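Local coordinates for protein necrotic enteritis toxin B (Clostridium perfringens, PDB 4I0N) that forms pores, probably in host cell membranes, as a toxin of the alpha-hemolysin (leukocidin) fold associated with necrotic enteritis, at residues D30-K35 and F274-N279; W37-S42 and I239-Q244. All coordinates share one frame; numbering follows the deposited sequence.

In the fold
Both interactions join the same two beta-sheets of the sandwich, which meet face to face. Segments 30-35 and 37-42 lie on neighbouring antiparallel strands of one sheet, and 274-279 and 239-244 on neighbouring strands of the other, bonded by Phe276 N to Ile239 O (2.8 Å) and Phe274 O to Val241 N (2.8 Å). The centres of the contacts are 6 Å apart. Interaction 1 is partly buried: two phenylalanines pack against a strand that also carries a magnesium ligand and several exposed residues. Interaction 2 lies deeper, buries more surface and adds a tyrosine hydroxyl bond to apolar packing. Phe274 bridges them, its CZ 3.5 Å from Trp37 O.

Interaction 1 of 2, residues D30-K35 and F274-N279; sequences DTASHK and FMFKIN. With MG (magnesium ion), chain E.
Asp30 meets Phe276 where two antiparallel-running strands face each other across the beta-sandwich of this alpha-hemolysin fold; the strand axes are 8.4 Å apart at an angle of 162°. The backbone O of Asp30 lies 3.8 Å from Phe276 CE1, oblique to the ring. The Asp30 side chain, with CG anti to the backbone N (chi1 -153°), brings OD1 to 2.2 Å from a magnesium ion, whose other ligands in the model are four waters. One of these waters donates to Asp30 OD2, which also accepts the backbone N-H of Tyr287, so both carboxylate oxygens are engaged. Thr31 N donates to Asp30 OD1 from above the carboxylate plane, with a bent N-H...O angle of 139°. The Thr31 carbonyl receives another metal-bound water and so ties the backbone to the coordination shell. The Thr31 side chain points away from Phe276, and in the conformer given its hydroxyl is hydrogen-bonded to that of Thr40 on the adjoining strand. Ala32 returns toward the second sheet, its CB facing both phenylalanines, 3.6 Å from Phe274 CD1 and more loosely 4.5 Å from Phe276 CZ. Tyr287 also touches Ala32 and both rings. Ser33 points its hydroxymethyl away and offers its backbone to Phe274 CE1. Both phenylalanines hold CG anti to their own carbonyl carbon, which brings the two rings up to strand 30-34. His34 CB approaches Phe274 CE1 at 4.2 Å while the imidazole leads away, and His34 N lies at the edge of the Phe274 ring, 4.1 Å from CZ.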
loop_
_atom_site.group_PDB
_atom_site.type_symbol
_atom_site.label_atom_id
_atom_site.label_comp_id
_atom_site.label_asym_id
_atom_site.label_seq_id
_atom_site.Cartn_x
_atom_site.Cartn_y
_atom_site.Cartn_z
ATOM N N ASP A 30 -13.529 -2.954 10.556
ATOM C CA ASP A 30 -13.777 -1.539 10.832
ATOM C C ASP A 30 -13.044 -0.701 9.796
ATOM O O ASP A 30 -12.140 -1.179 9.103
ATOM C CB ASP A 30 -13.340 -1.168 12.254
ATOM C CG ASP A 30 -14.111 0.006 12.811
ATOM O OD1 ASP A 30 -14.910 0.591 12.060
ATOM O OD2 ASP A 30 -13.912 0.355 13.995
ATOM N N THR A 31 -13.469 0.543 9.657
ATOM C CA THR A 31 -12.898 1.415 8.646
ATOM C C THR A 31 -12.711 2.812 9.231
ATOM O O THR A 31 -13.457 3.223 10.111
ATOM C CB THR A 31 -13.757 1.386 7.332
ATOM O OG1 THR A 31 -13.317 2.399 6.406
ATOM C CG2 THR A 31 -15.240 1.570 7.634
ATOM N N ALA A 32 -11.714 3.526 8.718
ATOM C CA ALA A 32 -11.398 4.882 9.152
ATOM C C ALA A 32 -10.922 5.648 7.933
ATOM O O ALA A 32 -10.452 5.047 6.966
ATOM C CB ALA A 32 -10.295 4.869 10.212
ATOM N N SER A 33 -11.051 6.967 7.970
ATOM C CA SER A 33 -10.510 7.783 6.898
ATOM C C SER A 33 -10.192 9.171 7.420
ATOM O O SER A 33 -10.710 9.628 8.476
ATOM C CB SER A 33 -11.494 7.893 5.719
ATOM O OG SER A 33 -12.632 8.642 6.085
ATOM N N HIS A 34 -9.373 9.867 6.649
ATOM C CA HIS A 34 -9.003 11.216 6.977
ATOM C C HIS A 34 -8.417 11.849 5.721
ATOM O O HIS A 34 -7.488 11.316 5.151
ATOM C CB HIS A 34 -7.942 11.198 8.097
ATOM C CG HIS A 34 -7.524 12.562 8.534
ATOM N ND1 HIS A 34 -8.377 13.412 9.201
ATOM C CD2 HIS A 34 -6.358 13.233 8.388
ATOM C CE1 HIS A 34 -7.747 14.543 9.465
ATOM N NE2 HIS A 34 -6.522 14.463 8.976
ATOM N N LYS A 35 -8.996 12.964 5.275
ATOM C CA LYS A 35 -8.479 13.703 4.100
ATOM C C LYS A 35 -8.382 12.848 2.828
ATOM O O LYS A 35 -7.544 13.100 1.942
ATOM C CB LYS A 35 -7.135 14.372 4.428
ATOM C CG LYS A 35 -7.281 15.504 5.446
ATOM C CD LYS A 35 -6.187 16.554 5.329
ATOM C CE LYS A 35 -4.908 16.100 6.018
ATOM N N PHE A 274 -3.483 4.930 11.133
ATOM C CA PHE A 274 -4.771 4.502 11.674
ATOM C C PHE A 274 -4.466 3.328 12.598
ATOM O O PHE A 274 -3.853 2.361 12.167
ATOM C CB PHE A 274 -5.739 4.096 10.532
ATOM C CG PHE A 274 -5.988 5.188 9.524
ATOM C CD1 PHE A 274 -6.979 6.138 9.732
ATOM C CD2 PHE A 274 -5.209 5.271 8.360
ATOM C CE1 PHE A 274 -7.203 7.152 8.797
ATOM C CE2 PHE A 274 -5.427 6.286 7.423
ATOM C CZ PHE A 274 -6.420 7.225 7.643
ATOM N N MET A 275 -4.890 3.424 13.855
ATOM C CA MET A 275 -4.699 2.351 14.822
ATOM C C MET A 275 -6.016 1.571 15.042
ATOM O O MET A 275 -7.090 2.157 15.198
ATOM C CB MET A 275 -4.169 2.934 16.152
ATOM C CG MET A 275 -3.748 1.896 17.127
ATOM N N PHE A 276 -5.910 0.243 15.077
ATOM C CA PHE A 276 -7.069 -0.629 15.279
ATOM C C PHE A 276 -6.787 -1.548 16.452
ATOM O O PHE A 276 -5.725 -2.167 16.525
ATOM C CB PHE A 276 -7.333 -1.487 14.038
ATOM C CG PHE A 276 -7.721 -0.687 12.803
ATOM C CD1 PHE A 276 -9.065 -0.471 12.483
ATOM C CD2 PHE A 276 -6.730 -0.163 11.960
ATOM C CE1 PHE A 276 -9.439 0.270 11.344
ATOM C CE2 PHE A 276 -7.081 0.577 10.827
ATOM C CZ PHE A 276 -8.433 0.784 10.507
ATOM N N LYS A 277 -7.715 -1.611 17.390
ATOM C CA LYS A 277 -7.638 -2.638 18.432
ATOM C C LYS A 277 -8.078 -3.982 17.856
ATOM O O LYS A 277 -9.157 -4.093 17.258
ATOM C CB LYS A 277 -8.549 -2.242 19.605
ATOM C CG LYS A 277 -8.516 -3.215 20.785
ATOM C CD LYS A 277 -9.363 -2.699 21.943
ATOM C CE LYS A 277 -9.433 -3.757 23.076
ATOM N NZ LYS A 277 -10.026 -3.208 24.347
ATOM N N ILE A 278 -7.253 -5.009 18.054
ATOM C CA ILE A 278 -7.630 -6.372 17.746
ATOM C C ILE A 278 -8.188 -6.956 19.038
ATOM O O ILE A 278 -7.443 -7.283 19.964
ATOM C CB ILE A 278 -6.433 -7.203 17.243
ATOM C CG1 ILE A 278 -5.695 -6.464 16.106
ATOM C CG2 ILE A 278 -6.880 -8.604 16.810
ATOM C CD1 ILE A 278 -6.592 -6.145 14.885
ATOM N N ASN A 279 -9.508 -7.059 19.097
ATOM C CA ASN A 279 -10.184 -7.512 20.298
ATOM C C ASN A 279 -10.332 -9.024 20.175
ATOM O O ASN A 279 -11.327 -9.503 19.623
ATOM C CB ASN A 279 -11.555 -6.833 20.411
ATOM C CG ASN A 279 -12.220 -7.065 21.767
ATOM O OD1 ASN A 279 -11.983 -8.074 22.435
ATOM N ND2 ASN A 279 -13.063 -6.138 22.162
HETATM MG MG MG E . -16.625 1.943 12.421
HETATM O O HOH W 1 -15.449 2.747 13.899
HETATM O O HOH W 2 -16.014 3.105 10.752
HETATM O O HOH W 3 -17.675 0.619 11.094
HETATM O O HOH W 4 -17.426 0.300 13.995
#

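Interaction 2 of 2, residues W37-S42 and I239-Q244; sequences WKATLS and IIVEYQ
Trp37 and Tyr243 lie alongside each other, pointing opposite ways, each reaching toward the other's strand across the sandwich. The indole does not stack on the phenol: the benzo corner of Trp37, CE3 and CZ3, comes against Tyr243 CB, which lies at the edge of the indole, with CZ3 to CB at 3.6 Å. Both side chains put CG anti to the carbonyl carbon. In Tyr243 (chi1 -70°), this carries the ring across to strand 37-42, where Lys38 O lies near the ring plane. There Tyr243 OH donates to Lys38 O at 2.7 Å, with a C=O...O angle of 136° and the donor tilted 21° from the carbonyl plane. Ala39 CB approaches the phenol obliquely, 3.6 Å from Tyr243 OH, and packs more distantly against Val241 CG1. Farther along, Leu41 and Ile239 meet nearly perpendicular, with Leu41 CD2 3.8 Å from Ile239 CG2. Leu58 and Leu60 of strand 53-65 pack on Ile239 and Val241, extending this interior. The contact is thus mainly hydrophobic, and its one hydrogen bond lets the buried Tyr243 satisfy its hydroxyl while fastening one sheet directly to the backbone of the other.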
loop_
_atom_site.group_PDB
_atom_site.type_symbol
_atom_site.label_atom_id
_atom_site.label_comp_id
_atom_site.label_asym_id
_atom_site.label_seq_id
_atom_site.Cartn_x
_atom_site.Cartn_y
_atom_site.Cartn_z
ATOM N N TRP A 37 -7.628 9.684 2.685
ATOM C CA TRP A 37 -6.825 8.506 2.954
ATOM C C TRP A 37 -7.692 7.553 3.752
ATOM O O TRP A 37 -8.291 7.959 4.738
ATOM C CB TRP A 37 -5.592 8.876 3.794
ATOM C CG TRP A 37 -4.665 9.853 3.119
ATOM C CD1 TRP A 37 -4.998 11.041 2.514
ATOM C CD2 TRP A 37 -3.245 9.735 3.020
ATOM N NE1 TRP A 37 -3.871 11.664 2.034
ATOM C CE2 TRP A 37 -2.777 10.885 2.332
ATOM C CE3 TRP A 37 -2.323 8.779 3.453
ATOM C CZ2 TRP A 37 -1.419 11.097 2.067
ATOM C CZ3 TRP A 37 -0.962 8.992 3.202
ATOM C CH2 TRP A 37 -0.528 10.146 2.506
ATOM N N LYS A 38 -7.753 6.293 3.320
ATOM C CA LYS A 38 -8.720 5.336 3.878
ATOM C C LYS A 38 -8.055 4.033 4.288
ATOM O O LYS A 38 -7.191 3.531 3.584
ATOM C CB LYS A 38 -9.784 5.015 2.827
ATOM C CG LYS A 38 -10.518 6.227 2.315
ATOM C CD LYS A 38 -11.529 5.842 1.223
ATOM C CE LYS A 38 -12.168 7.094 0.603
ATOM N NZ LYS A 38 -11.128 7.906 -0.114
ATOM N N ALA A 39 -8.474 3.477 5.418
ATOM C CA ALA A 39 -8.020 2.150 5.845
ATOM C C ALA A 39 -9.201 1.358 6.339
ATOM O O ALA A 39 -9.893 1.785 7.297
ATOM C CB ALA A 39 -6.997 2.258 6.943
ATOM N N THR A 40 -9.411 0.196 5.710
ATOM C CA THR A 40 -10.393 -0.768 6.189
ATOM C C THR A 40 -9.634 -2.012 6.590
ATOM O O THR A 40 -8.914 -2.589 5.767
ATOM C CB THR A 40 -11.417 -1.119 5.092
ATOM O OG1 THR A 40 -12.203 0.045 4.790
ATOM C CG2 THR A 40 -12.368 -2.249 5.564
ATOM N N LEU A 41 -9.786 -2.412 7.847
ATOM C CA LEU A 41 -9.106 -3.610 8.361
ATOM C C LEU A 41 -10.167 -4.645 8.706
ATOM O O LEU A 41 -11.036 -4.398 9.560
ATOM C CB LEU A 41 -8.245 -3.280 9.597
ATOM C CG LEU A 41 -7.319 -4.411 10.062
ATOM C CD1 LEU A 41 -6.253 -4.736 9.003
ATOM C CD2 LEU A 41 -6.649 -4.028 11.363
ATOM N N SER A 42 -10.120 -5.784 8.016
ATOM C CA SER A 42 -11.103 -6.849 8.215
ATOM C C SER A 42 -10.384 -8.057 8.754
ATOM O O SER A 42 -9.225 -8.312 8.404
ATOM C CB SER A 42 -11.807 -7.231 6.905
ATOM O OG SER A 42 -12.397 -6.071 6.346
ATOM N N ILE A 239 -3.131 -3.185 15.928
ATOM C CA ILE A 239 -2.502 -3.082 14.608
ATOM C C ILE A 239 -2.479 -1.596 14.237
ATOM O O ILE A 239 -3.499 -0.889 14.363
ATOM C CB ILE A 239 -3.285 -3.898 13.526
ATOM C CG1 ILE A 239 -3.059 -5.406 13.730
ATOM C CG2 ILE A 239 -2.954 -3.409 12.059
ATOM C CD1 ILE A 239 -1.648 -5.916 13.390
ATOM N N ILE A 240 -1.310 -1.125 13.798
ATOM C CA ILE A 240 -1.141 0.242 13.329
ATOM C C ILE A 240 -0.882 0.199 11.831
ATOM O O ILE A 240 0.042 -0.465 11.372
ATOM C CB ILE A 240 0.028 0.960 14.050
ATOM C CG1 ILE A 240 -0.141 0.859 15.580
ATOM C CG2 ILE A 240 0.127 2.432 13.586
ATOM C CD1 ILE A 240 1.145 0.981 16.362
ATOM N N VAL A 241 -1.711 0.898 11.068
ATOM C CA VAL A 241 -1.536 0.994 9.610
ATOM C C VAL A 241 -0.963 2.381 9.357
ATOM O O VAL A 241 -1.609 3.365 9.712
ATOM C CB VAL A 241 -2.893 0.885 8.900
ATOM C CG1 VAL A 241 -2.727 1.082 7.372
ATOM C CG2 VAL A 241 -3.528 -0.490 9.161
ATOM N N GLU A 242 0.248 2.454 8.791
ATOM C CA GLU A 242 0.924 3.727 8.509
ATOM C C GLU A 242 1.025 3.863 7.005
ATOM O O GLU A 242 1.490 2.940 6.323
ATOM C CB GLU A 242 2.331 3.804 9.110
ATOM C CG GLU A 242 2.394 3.490 10.592
ATOM C CD GLU A 242 3.814 3.459 11.118
ATOM O OE1 GLU A 242 4.794 3.412 10.310
ATOM O OE2 GLU A 242 3.951 3.486 12.360
ATOM N N TYR A 243 0.551 4.995 6.499
ATOM C CA TYR A 243 0.638 5.298 5.080
ATOM C C TYR A 243 1.549 6.502 4.892
ATOM O O TYR A 243 1.423 7.509 5.592
ATOM C CB TYR A 243 -0.733 5.713 4.571
ATOM C CG TYR A 243 -1.797 4.674 4.484
ATOM C CD1 TYR A 243 -1.517 3.321 4.261
ATOM C CD2 TYR A 243 -3.134 5.077 4.523
ATOM C CE1 TYR A 243 -2.561 2.392 4.097
ATOM C CE2 TYR A 243 -4.165 4.172 4.355
ATOM C CZ TYR A 243 -3.894 2.844 4.160
ATOM O OH TYR A 243 -4.975 1.997 4.008
ATOM N N GLN A 244 2.442 6.410 3.918
ATOM C CA GLN A 244 3.375 7.491 3.629
ATOM C C GLN A 244 3.451 7.639 2.122
ATOM O O GLN A 244 3.500 6.644 1.401
ATOM C CB GLN A 244 4.719 7.111 4.236
ATOM C CG GLN A 244 5.719 8.199 4.404
ATOM C CD GLN A 244 6.697 7.831 5.525
ATOM O OE1 GLN A 244 6.708 6.695 6.014
ATOM N NE2 GLN A 244 7.486 8.774 5.937
#